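Putative alcohol dehydrogenase (PDB 4J6F) probably oxidises alcohols with a nicotinamide cofactor, as a member of the medium-chain dehydrogenase/reductase family. Local coordinates at residues Cys71-Thr76 and Gly160-Tyr165; Asp113-Ile118 and Arg133-Phe138; Val176-Thr181 and Arg341-Lys346; Ala186-Ala191 and Lys346-Leu351; Gly195-Glu200 and Arg333-Arg338. All blocks are in the same frame, centred on the assembly; numbering follows the deposited sequence.

Contact 1 (Cys71-Thr76 and Gly160-Tyr165)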
# COMPACT_ATOMS: atom_id res chain seq x y z
N CYS A 71 -26.77 12.90 17.65
CA CYS A 71 -25.53 13.03 16.89
C CYS A 71 -24.39 12.22 17.52
O CYS A 71 -24.04 12.42 18.68
CB CYS A 71 -25.09 14.49 16.76
SG CYS A 71 -23.74 14.70 15.57
N GLY A 72 -23.79 11.32 16.74
CA GLY A 72 -22.80 10.40 17.27
C GLY A 72 -21.40 10.98 17.25
O GLY A 72 -21.06 11.70 16.33
N MSE A 73 -20.61 10.64 18.27
CA MSE A 73 -19.23 11.16 18.40
C MSE A 73 -18.21 10.30 17.69
O MSE A 73 -18.32 9.07 17.65
CB MSE A 73 -18.85 11.26 19.87
CG MSE A 73 -19.98 11.78 20.73
SE MSE A 73 -19.28 12.12 22.55
CE MSE A 73 -18.26 13.78 22.22
N ASN A 74 -17.19 10.95 17.11
CA ASN A 74 -16.11 10.29 16.39
C ASN A 74 -14.73 10.86 16.71
O ASN A 74 -14.61 12.01 17.15
CB ASN A 74 -16.35 10.40 14.89
CG ASN A 74 -17.58 9.65 14.46
OD1 ASN A 74 -17.60 8.41 14.43
ND2 ASN A 74 -18.62 10.39 14.15
N ASN A 75 -13.69 10.08 16.47
CA ASN A 75 -12.33 10.55 16.70
C ASN A 75 -12.00 11.88 16.01
O ASN A 75 -11.30 12.75 16.57
CB ASN A 75 -11.35 9.46 16.30
CG ASN A 75 -11.24 8.39 17.35
OD1 ASN A 75 -11.80 8.50 18.43
ND2 ASN A 75 -10.50 7.34 17.05
N THR A 76 -12.52 12.05 14.81
CA THR A 76 -12.24 13.25 14.05
C THR A 76 -12.69 14.52 14.79
O THR A 76 -12.08 15.56 14.62
CB THR A 76 -12.82 13.15 12.63
OG1 THR A 76 -12.25 14.17 11.82
CG2 THR A 76 -14.34 13.28 12.64
N GLY A 160 -22.11 21.11 11.68
CA GLY A 160 -22.63 19.74 11.86
C GLY A 160 -23.72 19.60 12.91
O GLY A 160 -24.50 20.52 13.12
N GLY A 161 -23.78 18.45 13.57
CA GLY A 161 -24.93 18.13 14.43
C GLY A 161 -24.90 18.41 15.92
O GLY A 161 -25.84 18.07 16.64
N TYR A 162 -23.84 19.03 16.43
CA TYR A 162 -23.85 19.40 17.83
C TYR A 162 -24.54 20.74 18.02
O TYR A 162 -23.97 21.69 18.52
CB TYR A 162 -22.43 19.45 18.37
CG TYR A 162 -21.75 18.12 18.37
CD1 TYR A 162 -22.47 16.96 18.57
CD2 TYR A 162 -20.39 18.01 18.17
CE1 TYR A 162 -21.85 15.73 18.57
CE2 TYR A 162 -19.77 16.79 18.16
CZ TYR A 162 -20.51 15.66 18.36
OH TYR A 162 -19.90 14.44 18.37
N ALA A 163 -25.81 20.76 17.64
CA ALA A 163 -26.68 21.92 17.66
C ALA A 163 -28.12 21.41 17.61
O ALA A 163 -28.33 20.20 17.42
CB ALA A 163 -26.39 22.80 16.46
N GLU A 164 -29.10 22.31 17.80
CA GLU A 164 -30.53 21.93 17.75
C GLU A 164 -31.06 21.82 16.31
O GLU A 164 -32.03 21.10 16.06
CB GLU A 164 -31.39 22.90 18.55
CG GLU A 164 -31.12 22.88 20.04
CD GLU A 164 -31.89 23.93 20.82
OE1 GLU A 164 -31.94 25.12 20.41
OE2 GLU A 164 -32.45 23.56 21.87
N TYR A 165 -30.42 22.52 15.37
CA TYR A 165 -30.83 22.53 13.98
C TYR A 165 -29.63 22.48 13.06
O TYR A 165 -28.56 22.96 13.41
CB TYR A 165 -31.66 23.78 13.67
CG TYR A 165 -32.93 23.85 14.47
CD1 TYR A 165 -34.07 23.18 14.05
CD2 TYR A 165 -32.99 24.57 15.67
CE1 TYR A 165 -35.24 23.21 14.78
CE2 TYR A 165 -34.16 24.61 16.41
CZ TYR A 165 -35.27 23.93 15.96
OH TYR A 165 -36.44 23.96 16.68
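Where strand 63-72 of the GroES-like domain gives way to the turn before helix 75-82, the residues Cys71 to Met73 receive the ring of Tyr162 from the loop that precedes strand 165-169. The thiol of Cys71 makes a sulfur-aromatic contact: SG is 4.4 Å from the centroid of the Tyr162 ring and 41° off its normal, an oblique approach, with CE1 of Tyr162 its nearest ring atom at 3.7 Å from SG. CB of Cys71 already points to the loop, and with SG anti to the backbone N (chi1 -170°) the sulfur lies beside the ring. The same sulfur lies 3.8 Å from CA of Gly161. Tyr162 is the centre of an inverse gamma turn, a tight bend in a part of the GroES-like fold that has neither helix nor strand. Its OH comes 3.3 Å from CA of Met73, a selenomethionine whose side chain crosses the tyrosine at about a right angle, with CG 3.6 Å from OH. The hydroxyl finds its polar partner beyond the two segments, in a hydrogen bond with Asp77 OD2, and Phe361 meets the Tyr162 ring edge-to-face.

Contact 2 (Asp113-Ile118 and Arg133-Phe138); sequences DTVGHI and RVMVDF
Strands 113-118 and 133-136 run antiparallel, 4.7 Å apart at the closest approach of their axes and with 146° between their N-to-C directions, and form part of the beta hairpin 113-121/133-140 in the GroES-like domain. Gly116 and Val134 are the hydrogen-bonded pair: Val134 N donates to Gly116 O at 2.8 Å, and Gly116 N donates back to Val134 O at 3.0 Å. A third bond, from Val136 N to Thr114 O at 2.9 Å, continues the ladder. Val115 with Met135 and His117 with Arg133 are non-hydrogen-bonded pairs, and their four side chains occupy one face of the sheet. On it, the aliphatic part of Arg133 lies against the His117 ring, CG being 3.7 Å from CE1, while CA of Arg133 sits over one ring face towards the rim. The bend at chi2 (-88°) brings CD of Arg133 to 3.9 Å from CG1 of Val115; the next bend, at chi3, turns the guanidinium onward. It goes on to Leu180 O and Asp182, and Asp182 also binds NE2 of His117, so one carboxylate serves both polar ends. The other face carries Val134, whose CG1 meets CD1 of Ile118 at 4.0 Å, the two side chains crossing at about a right angle.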
# COMPACT_ATOMS: atom_id res chain seq x y z
N ASP A 113 -22.34 12.35 12.74
CA ASP A 113 -23.40 11.33 12.69
C ASP A 113 -24.76 11.83 13.12
O ASP A 113 -25.29 11.41 14.15
CB ASP A 113 -22.99 10.12 13.53
CG ASP A 113 -21.70 9.51 13.06
OD1 ASP A 113 -21.33 9.75 11.89
OD2 ASP A 113 -21.04 8.81 13.86
N THR A 114 -25.33 12.72 12.32
CA THR A 114 -26.54 13.43 12.70
C THR A 114 -27.81 12.72 12.23
O THR A 114 -27.92 12.29 11.07
CB THR A 114 -26.51 14.86 12.13
OG1 THR A 114 -25.27 15.48 12.51
CG2 THR A 114 -27.64 15.69 12.67
N VAL A 115 -28.76 12.59 13.15
CA VAL A 115 -30.11 12.17 12.79
C VAL A 115 -31.07 13.30 13.21
O VAL A 115 -30.87 13.93 14.25
CB VAL A 115 -30.50 10.84 13.48
CG1 VAL A 115 -31.96 10.49 13.22
CG2 VAL A 115 -29.61 9.70 13.00
N GLY A 116 -32.10 13.55 12.40
CA GLY A 116 -33.13 14.53 12.76
C GLY A 116 -34.39 14.50 11.91
O GLY A 116 -34.60 13.60 11.11
N HIS A 117 -35.22 15.53 12.09
CA HIS A 117 -36.50 15.68 11.38
C HIS A 117 -36.50 16.95 10.54
O HIS A 117 -36.20 18.04 11.03
CB HIS A 117 -37.66 15.66 12.39
CG HIS A 117 -37.77 14.36 13.13
ND1 HIS A 117 -38.75 13.43 12.87
CD2 HIS A 117 -36.98 13.81 14.09
CE1 HIS A 117 -38.58 12.38 13.64
NE2 HIS A 117 -37.51 12.58 14.39
N ILE A 118 -36.80 16.81 9.25
CA ILE A 118 -36.82 17.96 8.36
C ILE A 118 -37.96 18.87 8.78
O ILE A 118 -39.10 18.43 8.82
CB ILE A 118 -37.03 17.54 6.89
CG1 ILE A 118 -35.92 16.57 6.46
CG2 ILE A 118 -37.10 18.78 6.00
CD1 ILE A 118 -35.92 16.26 4.98
N ARG A 133 -37.98 11.64 8.98
CA ARG A 133 -36.89 11.30 9.88
C ARG A 133 -35.70 10.91 9.00
O ARG A 133 -35.76 9.93 8.24
CB ARG A 133 -37.31 10.15 10.80
CG ARG A 133 -36.41 9.92 12.01
CD ARG A 133 -35.25 8.96 11.71
NE ARG A 133 -35.66 7.64 11.20
CZ ARG A 133 -35.75 6.52 11.93
NH1 ARG A 133 -36.12 5.38 11.36
NH2 ARG A 133 -35.46 6.54 13.23
N VAL A 134 -34.64 11.70 9.07
CA VAL A 134 -33.48 11.48 8.22
C VAL A 134 -32.17 11.20 8.95
O VAL A 134 -31.89 11.74 10.03
CB VAL A 134 -33.25 12.63 7.22
CG1 VAL A 134 -34.43 12.74 6.26
CG2 VAL A 134 -32.98 13.95 7.93
N MSE A 135 -31.39 10.32 8.34
CA MSE A 135 -30.01 10.11 8.70
C MSE A 135 -29.19 10.90 7.73
O MSE A 135 -29.31 10.71 6.52
CB MSE A 135 -29.73 8.64 8.51
CG MSE A 135 -28.38 8.26 9.10
SE MSE A 135 -27.97 6.45 8.45
CE MSE A 135 -26.12 6.77 7.87
N VAL A 136 -28.37 11.81 8.25
CA VAL A 136 -27.49 12.64 7.43
C VAL A 136 -26.28 11.88 6.91
O VAL A 136 -25.58 11.21 7.69
CB VAL A 136 -26.99 13.84 8.25
CG1 VAL A 136 -25.88 14.58 7.51
CG2 VAL A 136 -28.13 14.78 8.57
N ASP A 137 -26.02 11.97 5.61
CA ASP A 137 -24.73 11.55 5.08
C ASP A 137 -23.79 12.73 5.25
O ASP A 137 -23.95 13.76 4.61
CB ASP A 137 -24.85 11.17 3.60
CG ASP A 137 -23.49 10.94 2.94
OD1 ASP A 137 -22.44 11.06 3.61
OD2 ASP A 137 -23.49 10.63 1.73
N PHE A 138 -22.80 12.59 6.12
CA PHE A 138 -21.93 13.71 6.46
C PHE A 138 -21.00 14.17 5.32
O PHE A 138 -20.36 15.22 5.42
CB PHE A 138 -21.15 13.42 7.77
CG PHE A 138 -19.95 12.51 7.61
CD1 PHE A 138 -20.05 11.28 6.96
CD2 PHE A 138 -18.71 12.88 8.14
CE1 PHE A 138 -18.95 10.44 6.82
CE2 PHE A 138 -17.60 12.04 8.01
CZ PHE A 138 -17.72 10.82 7.36

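Contact 3 (Val176-Thr181 and Arg341-Lys346); sequences VATDLT and RYIEEK
Two polar links join the loop 176-181 to the end of helix 333-344. In the first, Ala177 N donates to Glu344 OE1 at 2.8 Å in a nearly straight bond (170°), reaching the oxygen on its anti side; the Glu344 chain is extended beyond CG, which carries the carboxylate out to the loop backbone. The second is a salt bridge in which Lys346 NZ lies 3.1 Å from Asp179 OD1, on the syn side, with a weak bond to OD2. Lys346 has positive phi and closes the helix with a Schellman motif, and the final bend of its chain (chi4 -67°) brings NZ to Asp179.

The apolar contacts lie on the inner side, around CG2 of the buried Ile343. CG1 of Val176 packs 3.9 Å from CG2 of Ile343 and 3.6 Å from CG of Glu344, and CD1 of Leu180 is 4.2 Å from Ile343 CG2. Within the loop, Thr178 OG1 accepts from Leu180 N at 3.3 Å, an ST turn around Asp179.

The ion pair, on exposed residues, is probably weakened by solvent; the bond to Ala177 N ties the loop backbone to the helix, though it too lies towards solvent.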
# COMPACT_ATOMS: atom_id res chain seq x y z
N VAL A 176 -34.45 6.28 5.95
CA VAL A 176 -34.06 4.88 6.06
C VAL A 176 -35.24 3.99 6.48
O VAL A 176 -35.86 4.21 7.53
CB VAL A 176 -32.88 4.74 7.04
CG1 VAL A 176 -32.29 3.34 6.97
CG2 VAL A 176 -31.81 5.76 6.71
N ALA A 177 -35.47 2.93 5.74
CA ALA A 177 -36.60 2.06 6.02
C ALA A 177 -36.22 1.13 7.15
O ALA A 177 -35.84 -0.01 6.95
CB ALA A 177 -36.95 1.26 4.79
N THR A 178 -36.35 1.65 8.37
CA THR A 178 -35.99 0.92 9.59
C THR A 178 -36.76 1.38 10.81
O THR A 178 -37.22 2.51 10.89
CB THR A 178 -34.46 0.96 9.87
OG1 THR A 178 -34.19 0.28 11.10
CG2 THR A 178 -33.94 2.39 9.97
N ASP A 179 -36.88 0.48 11.77
CA ASP A 179 -37.64 0.70 12.99
C ASP A 179 -36.75 1.18 14.14
O ASP A 179 -37.18 1.27 15.29
CB ASP A 179 -38.38 -0.59 13.39
CG ASP A 179 -37.50 -1.84 13.22
OD1 ASP A 179 -37.18 -2.22 12.07
OD2 ASP A 179 -37.12 -2.44 14.25
N LEU A 180 -35.50 1.50 13.83
CA LEU A 180 -34.56 1.96 14.84
C LEU A 180 -34.86 3.36 15.35
O LEU A 180 -35.32 4.22 14.60
CB LEU A 180 -33.14 1.93 14.30
CG LEU A 180 -32.50 0.64 13.74
CD1 LEU A 180 -31.11 0.98 13.22
CD2 LEU A 180 -32.45 -0.51 14.73
N THR A 181 -34.57 3.57 16.63
CA THR A 181 -34.50 4.88 17.28
C THR A 181 -33.62 5.87 16.54
O THR A 181 -32.63 5.47 15.90
CB THR A 181 -33.85 4.72 18.67
OG1 THR A 181 -34.32 3.53 19.26
CG2 THR A 181 -34.23 5.84 19.57
N ARG A 341 -28.33 0.20 2.88
CA ARG A 341 -28.85 -1.12 2.60
C ARG A 341 -28.60 -2.11 3.76
O ARG A 341 -29.51 -2.85 4.16
CB ARG A 341 -28.25 -1.64 1.30
CG ARG A 341 -29.22 -2.32 0.35
CD ARG A 341 -28.82 -2.10 -1.10
NE ARG A 341 -27.43 -2.49 -1.40
CZ ARG A 341 -26.51 -1.69 -1.94
NH1 ARG A 341 -26.82 -0.43 -2.26
NH2 ARG A 341 -25.28 -2.13 -2.16
N TYR A 342 -27.39 -2.09 4.32
CA TYR A 342 -27.03 -2.96 5.44
C TYR A 342 -27.89 -2.70 6.67
O TYR A 342 -28.41 -3.64 7.31
CB TYR A 342 -25.57 -2.78 5.84
CG TYR A 342 -24.55 -3.54 5.02
CD1 TYR A 342 -24.90 -4.64 4.24
CD2 TYR A 342 -23.21 -3.16 5.05
CE1 TYR A 342 -23.95 -5.33 3.49
CE2 TYR A 342 -22.25 -3.84 4.31
CZ TYR A 342 -22.63 -4.93 3.54
OH TYR A 342 -21.68 -5.60 2.82
N ILE A 343 -28.01 -1.42 7.02
CA ILE A 343 -28.88 -0.99 8.11
C ILE A 343 -30.30 -1.52 7.91
O ILE A 343 -30.89 -2.08 8.85
CB ILE A 343 -28.89 0.54 8.25
CG1 ILE A 343 -27.55 1.04 8.81
CG2 ILE A 343 -30.04 0.96 9.15
CD1 ILE A 343 -27.23 2.49 8.51
N GLU A 344 -30.83 -1.36 6.69
CA GLU A 344 -32.22 -1.74 6.38
C GLU A 344 -32.46 -3.23 6.44
O GLU A 344 -33.39 -3.67 7.09
CB GLU A 344 -32.65 -1.18 5.03
CG GLU A 344 -32.89 0.32 5.07
CD GLU A 344 -33.24 0.90 3.71
OE1 GLU A 344 -33.81 2.01 3.63
OE2 GLU A 344 -32.93 0.21 2.71
N GLU A 345 -31.59 -4.00 5.80
CA GLU A 345 -31.65 -5.47 5.83
C GLU A 345 -31.22 -6.04 7.18
O GLU A 345 -31.19 -7.25 7.35
CB GLU A 345 -30.78 -6.06 4.72
CG GLU A 345 -31.20 -5.69 3.30
CD GLU A 345 -30.08 -5.86 2.28
OE1 GLU A 345 -29.00 -6.42 2.61
OE2 GLU A 345 -30.27 -5.42 1.13
N LYS A 346 -30.89 -5.16 8.12
CA LYS A 346 -30.36 -5.55 9.44
C LYS A 346 -29.15 -6.51 9.41
O LYS A 346 -29.05 -7.43 10.23
CB LYS A 346 -31.48 -6.09 10.34
CG LYS A 346 -32.45 -5.02 10.82
CD LYS A 346 -33.57 -5.62 11.66
CE LYS A 346 -34.72 -4.64 11.81
NZ LYS A 346 -34.37 -3.44 12.62

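Contact 4 (Ala186-Ala191 and Lys346-Leu351)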
# COMPACT_ATOMS: atom_id res chain seq x y z
N ALA A 186 -28.07 7.09 14.80
CA ALA A 186 -26.97 8.05 14.84
C ALA A 186 -25.60 7.42 15.12
O ALA A 186 -24.59 8.12 15.28
CB ALA A 186 -27.26 9.13 15.88
N THR A 187 -25.54 6.10 15.18
CA THR A 187 -24.30 5.44 15.52
C THR A 187 -23.49 5.14 14.27
O THR A 187 -22.32 4.83 14.36
CB THR A 187 -24.54 4.14 16.33
OG1 THR A 187 -25.14 3.14 15.51
CG2 THR A 187 -25.43 4.40 17.53
N PHE A 188 -24.10 5.27 13.09
CA PHE A 188 -23.55 4.62 11.89
C PHE A 188 -22.61 5.42 10.98
O PHE A 188 -21.53 4.93 10.65
CB PHE A 188 -24.66 4.02 11.05
CG PHE A 188 -25.37 2.87 11.69
CD1 PHE A 188 -24.75 1.64 11.83
CD2 PHE A 188 -26.69 2.99 12.10
CE1 PHE A 188 -25.42 0.57 12.39
CE2 PHE A 188 -27.36 1.92 12.66
CZ PHE A 188 -26.73 0.70 12.80
N CYS A 189 -22.97 6.63 10.58
CA CYS A 189 -22.41 7.21 9.35
C CYS A 189 -20.90 7.47 9.14
O CYS A 189 -20.36 7.03 8.14
CB CYS A 189 -23.15 8.51 9.06
SG CYS A 189 -22.53 9.40 7.63
N CYS A 190 -20.20 8.11 10.06
CA CYS A 190 -18.76 8.28 9.92
C CYS A 190 -17.98 6.98 10.03
O CYS A 190 -17.26 6.62 9.10
CB CYS A 190 -18.22 9.31 10.91
SG CYS A 190 -16.44 9.62 10.78
N ALA A 191 -18.11 6.26 11.14
CA ALA A 191 -17.29 5.05 11.31
C ALA A 191 -17.61 3.92 10.33
O ALA A 191 -16.69 3.23 9.87
CB ALA A 191 -17.30 4.56 12.74
N LYS A 346 -30.89 -5.16 8.12
CA LYS A 346 -30.36 -5.55 9.44
C LYS A 346 -29.15 -6.51 9.41
O LYS A 346 -29.05 -7.43 10.23
CB LYS A 346 -31.48 -6.09 10.34
CG LYS A 346 -32.45 -5.02 10.82
CD LYS A 346 -33.57 -5.62 11.66
CE LYS A 346 -34.72 -4.64 11.81
NZ LYS A 346 -34.37 -3.44 12.62
N LYS A 347 -28.23 -6.29 8.47
CA LYS A 347 -27.02 -7.11 8.40
C LYS A 347 -25.99 -6.58 9.39
O LYS A 347 -25.06 -7.28 9.74
CB LYS A 347 -26.44 -7.18 6.98
CG LYS A 347 -27.39 -7.76 5.94
CD LYS A 347 -26.64 -8.38 4.75
CE LYS A 347 -27.59 -9.28 3.96
NZ LYS A 347 -26.93 -10.06 2.87
N ILE A 348 -26.15 -5.32 9.80
CA ILE A 348 -25.40 -4.77 10.95
C ILE A 348 -26.39 -4.20 11.97
O ILE A 348 -27.55 -3.97 11.63
CB ILE A 348 -24.39 -3.68 10.54
CG1 ILE A 348 -25.09 -2.53 9.81
CG2 ILE A 348 -23.25 -4.29 9.74
CD1 ILE A 348 -24.19 -1.39 9.38
N ARG A 349 -25.94 -3.99 13.20
CA ARG A 349 -26.82 -3.46 14.26
C ARG A 349 -26.20 -2.28 15.05
O ARG A 349 -24.98 -2.16 15.15
CB ARG A 349 -27.30 -4.59 15.18
CG ARG A 349 -26.21 -5.32 15.96
CD ARG A 349 -26.80 -6.38 16.88
NE ARG A 349 -25.78 -7.05 17.70
CZ ARG A 349 -25.43 -6.67 18.92
NH1 ARG A 349 -25.99 -5.59 19.48
NH2 ARG A 349 -24.50 -7.34 19.60
N PRO A 350 -27.05 -1.40 15.60
CA PRO A 350 -26.49 -0.23 16.29
C PRO A 350 -25.84 -0.61 17.61
O PRO A 350 -26.33 -1.47 18.32
CB PRO A 350 -27.72 0.65 16.54
CG PRO A 350 -28.83 -0.34 16.70
CD PRO A 350 -28.52 -1.46 15.74
N LEU A 351 -24.73 0.04 17.93
CA LEU A 351 -24.04 -0.21 19.18
C LEU A 351 -24.04 1.05 20.04
O LEU A 351 -23.17 1.92 19.92
CB LEU A 351 -22.61 -0.67 18.90
CG LEU A 351 -22.52 -1.87 17.95
CD1 LEU A 351 -21.10 -2.11 17.50
CD2 LEU A 351 -23.13 -3.10 18.62
O HOH W 1 -23.21 0.92 16.02
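Phe188 makes the largest share of this contact, pushing its ring tip against the loop 346-351 that leads from helix 333-344 to strand 352-357. The ring reaches out from the chain leading into helix 189-201, so that CZ comes 3.5 Å from Pro350 N and 3.9 Å from Pro350 CB. The carbonyl carbon of Arg349 lies at the ring edge, near its plane. Ile348 slides past Phe188 in the opposite direction: its CG1 sits between backbone N and carbonyl carbon (chi1 58°), and the extended chain beyond places CD1 3.8 Å from Phe188 CE1.

Thr187 also holds its hydroxyl between the two backbone branches (chi1 69°). There OG1 stands over the centre of the neighbouring Phe188 ring, 3.6 Å above its plane, and touches Pro350 CB at 3.7 Å. A water spans the remaining distance, donating to Thr187 OG1 at 3.0 Å and accepting from Leu351 N at 2.6 Å. The hydroxyl is also bonded to Glu184 O, while Ile343 of helix 333-344 packs on Phe188.

The contact thus joins the chain leading into helix 189-201 to the return towards strand 352-357 largely through apolar surfaces, and its one bridge between polar groups passes through a water placed to accept from the Leu351 amide.

Contact 5 (Gly195-Glu200 and Arg333-Arg338); sequences GERMLE and RADFRR
Salt bridges make up nearly the whole of this contact, starting with Arg338, which grips Glu196 side-on: NE and NH2 both donate to the single oxygen OE1, each at 2.9 Å. The oxygen lies in the guanidinium plane, yet the carboxylate itself is turned 79° from that plane, so NE meets OE1 from above the carboxylate. The bend of Arg338 at chi3 (62°) swings the guanidinium across to Glu196. A second bridge runs the other way, Arg197 NE donating to Asp335 OD2 at 3.1 Å on its syn side.

These pairs tie helix 189-201 to helix 333-344, whose short segments cross at 115° with axes 9.8 Å apart at their closest, so long polar side chains span the gap between them. Asp335 also joins the network from within its own helix, through a weak bond from Arg338 NH2 to its OD1 at 2.7 Å.

Purely electrostatic is the approach of Glu200: its OE1 is 3.4 Å from Arg338 NH2 but well out of the guanidinium plane, with no N-H directed at it. Its OE2 is paired with Arg230. Like charges gather too, Glu200 OE1 lying 4.4 Å from Asp335 OD1, a repulsion that Arg338 between them would probably offset.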
# COMPACT_ATOMS: atom_id res chain seq x y z
N GLY A 195 -15.22 2.39 7.77
CA GLY A 195 -15.12 0.93 7.75
C GLY A 195 -15.33 0.30 6.38
O GLY A 195 -14.46 -0.42 5.90
N GLU A 196 -16.48 0.56 5.75
CA GLU A 196 -16.76 -0.00 4.42
C GLU A 196 -15.67 0.26 3.40
O GLU A 196 -15.25 -0.68 2.71
CB GLU A 196 -18.08 0.50 3.84
CG GLU A 196 -19.20 -0.52 3.82
CD GLU A 196 -18.83 -1.82 3.12
OE1 GLU A 196 -18.64 -1.82 1.88
OE2 GLU A 196 -18.75 -2.85 3.81
N ARG A 197 -15.21 1.52 3.30
CA ARG A 197 -14.23 1.93 2.29
C ARG A 197 -12.97 1.11 2.49
O ARG A 197 -12.41 0.57 1.54
CB ARG A 197 -13.87 3.40 2.42
CG ARG A 197 -13.74 4.19 1.12
CD ARG A 197 -13.15 3.42 -0.05
NE ARG A 197 -13.81 3.74 -1.31
CZ ARG A 197 -13.25 4.40 -2.33
NH1 ARG A 197 -12.00 4.82 -2.25
NH2 ARG A 197 -13.95 4.64 -3.42
N MSE A 198 -12.56 0.99 3.75
CA MSE A 198 -11.36 0.25 4.12
C MSE A 198 -11.49 -1.15 3.60
O MSE A 198 -10.57 -1.65 2.95
CB MSE A 198 -11.17 0.24 5.64
CG MSE A 198 -10.56 1.53 6.16
SE MSE A 198 -10.45 1.46 8.13
CE MSE A 198 -9.06 0.09 8.37
N LEU A 199 -12.64 -1.78 3.84
CA LEU A 199 -12.86 -3.16 3.41
C LEU A 199 -12.94 -3.30 1.89
O LEU A 199 -12.62 -4.35 1.34
CB LEU A 199 -14.11 -3.76 4.07
CG LEU A 199 -13.99 -3.93 5.59
CD1 LEU A 199 -15.22 -4.59 6.17
CD2 LEU A 199 -12.73 -4.71 5.98
N GLU A 200 -13.35 -2.22 1.23
CA GLU A 200 -13.44 -2.17 -0.22
C GLU A 200 -12.05 -1.97 -0.85
O GLU A 200 -11.72 -2.57 -1.89
CB GLU A 200 -14.43 -1.07 -0.62
CG GLU A 200 -14.95 -1.14 -2.05
CD GLU A 200 -16.07 -2.15 -2.25
OE1 GLU A 200 -16.79 -2.01 -3.27
OE2 GLU A 200 -16.25 -3.08 -1.42
N ARG A 333 -20.17 7.46 -2.57
CA ARG A 333 -21.63 7.36 -2.60
C ARG A 333 -22.14 5.92 -2.62
O ARG A 333 -23.10 5.60 -1.93
CB ARG A 333 -22.21 8.13 -3.78
CG ARG A 333 -21.99 9.62 -3.69
CD ARG A 333 -22.60 10.31 -4.90
NE ARG A 333 -21.59 11.14 -5.53
CZ ARG A 333 -21.55 12.46 -5.45
NH1 ARG A 333 -20.57 13.12 -6.04
NH2 ARG A 333 -22.50 13.11 -4.79
N ALA A 334 -21.49 5.06 -3.41
CA ALA A 334 -21.93 3.67 -3.51
C ALA A 334 -21.73 2.99 -2.18
O ALA A 334 -22.58 2.21 -1.75
CB ALA A 334 -21.17 2.93 -4.61
N ASP A 335 -20.61 3.30 -1.53
CA ASP A 335 -20.33 2.79 -0.20
C ASP A 335 -21.45 3.19 0.75
O ASP A 335 -21.97 2.35 1.49
CB ASP A 335 -18.96 3.25 0.30
CG ASP A 335 -17.82 2.74 -0.58
OD1 ASP A 335 -17.92 1.60 -1.08
OD2 ASP A 335 -16.82 3.48 -0.79
N PHE A 336 -21.87 4.45 0.70
CA PHE A 336 -22.94 4.93 1.56
C PHE A 336 -24.27 4.21 1.29
O PHE A 336 -25.00 3.89 2.23
CB PHE A 336 -23.13 6.43 1.45
CG PHE A 336 -24.11 6.98 2.45
CD1 PHE A 336 -23.71 7.27 3.75
CD2 PHE A 336 -25.45 7.16 2.11
CE1 PHE A 336 -24.61 7.76 4.68
CE2 PHE A 336 -26.35 7.65 3.04
CZ PHE A 336 -25.94 7.94 4.33
N ARG A 337 -24.58 3.97 0.02
CA ARG A 337 -25.82 3.30 -0.33
C ARG A 337 -25.84 1.90 0.28
O ARG A 337 -26.83 1.49 0.89
CB ARG A 337 -26.01 3.26 -1.84
CG ARG A 337 -26.79 4.45 -2.38
CD ARG A 337 -26.95 4.34 -3.90
NE ARG A 337 -26.04 5.23 -4.63
CZ ARG A 337 -25.02 4.84 -5.39
NH1 ARG A 337 -24.75 3.55 -5.55
NH2 ARG A 337 -24.27 5.74 -6.00
N ARG A 338 -24.71 1.20 0.14
CA ARG A 338 -24.55 -0.14 0.68
C ARG A 338 -24.74 -0.12 2.18
O ARG A 338 -25.33 -1.03 2.75
CB ARG A 338 -23.17 -0.70 0.34
CG ARG A 338 -22.98 -2.16 0.74
CD ARG A 338 -21.98 -2.84 -0.18
NE ARG A 338 -20.66 -2.22 -0.10
CZ ARG A 338 -20.11 -1.42 -1.02
NH1 ARG A 338 -20.75 -1.13 -2.15
NH2 ARG A 338 -18.92 -0.90 -0.81

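How the contacts relate
Contacts 1, 2 and 4 are buried, and rely on sulfur-aromatic packing, a backbone ladder and apolar contacts with one water; the partly buried contact 3 sets an exposed ion pair beside an apolar patch, while contact 5 is a partly buried salt-bridge network. Contacts 1 and 2 meet in one sheet, where strands 63-72 and 113-121 are neighbours and Asn74 ND2 probably bonds Asp113 OD2. Helix 333-344 serves contacts 3 and 5, and helix 189-201 contacts 4 and 5. Contacts 3 and 4 share Lys346 and meet also through Tyr342 O and Lys347 N, a probable hydrogen bond. Contact 2 reaches contact 3 through Arg133 and contact 4 through Asp113, which probably bonds Cys190 N.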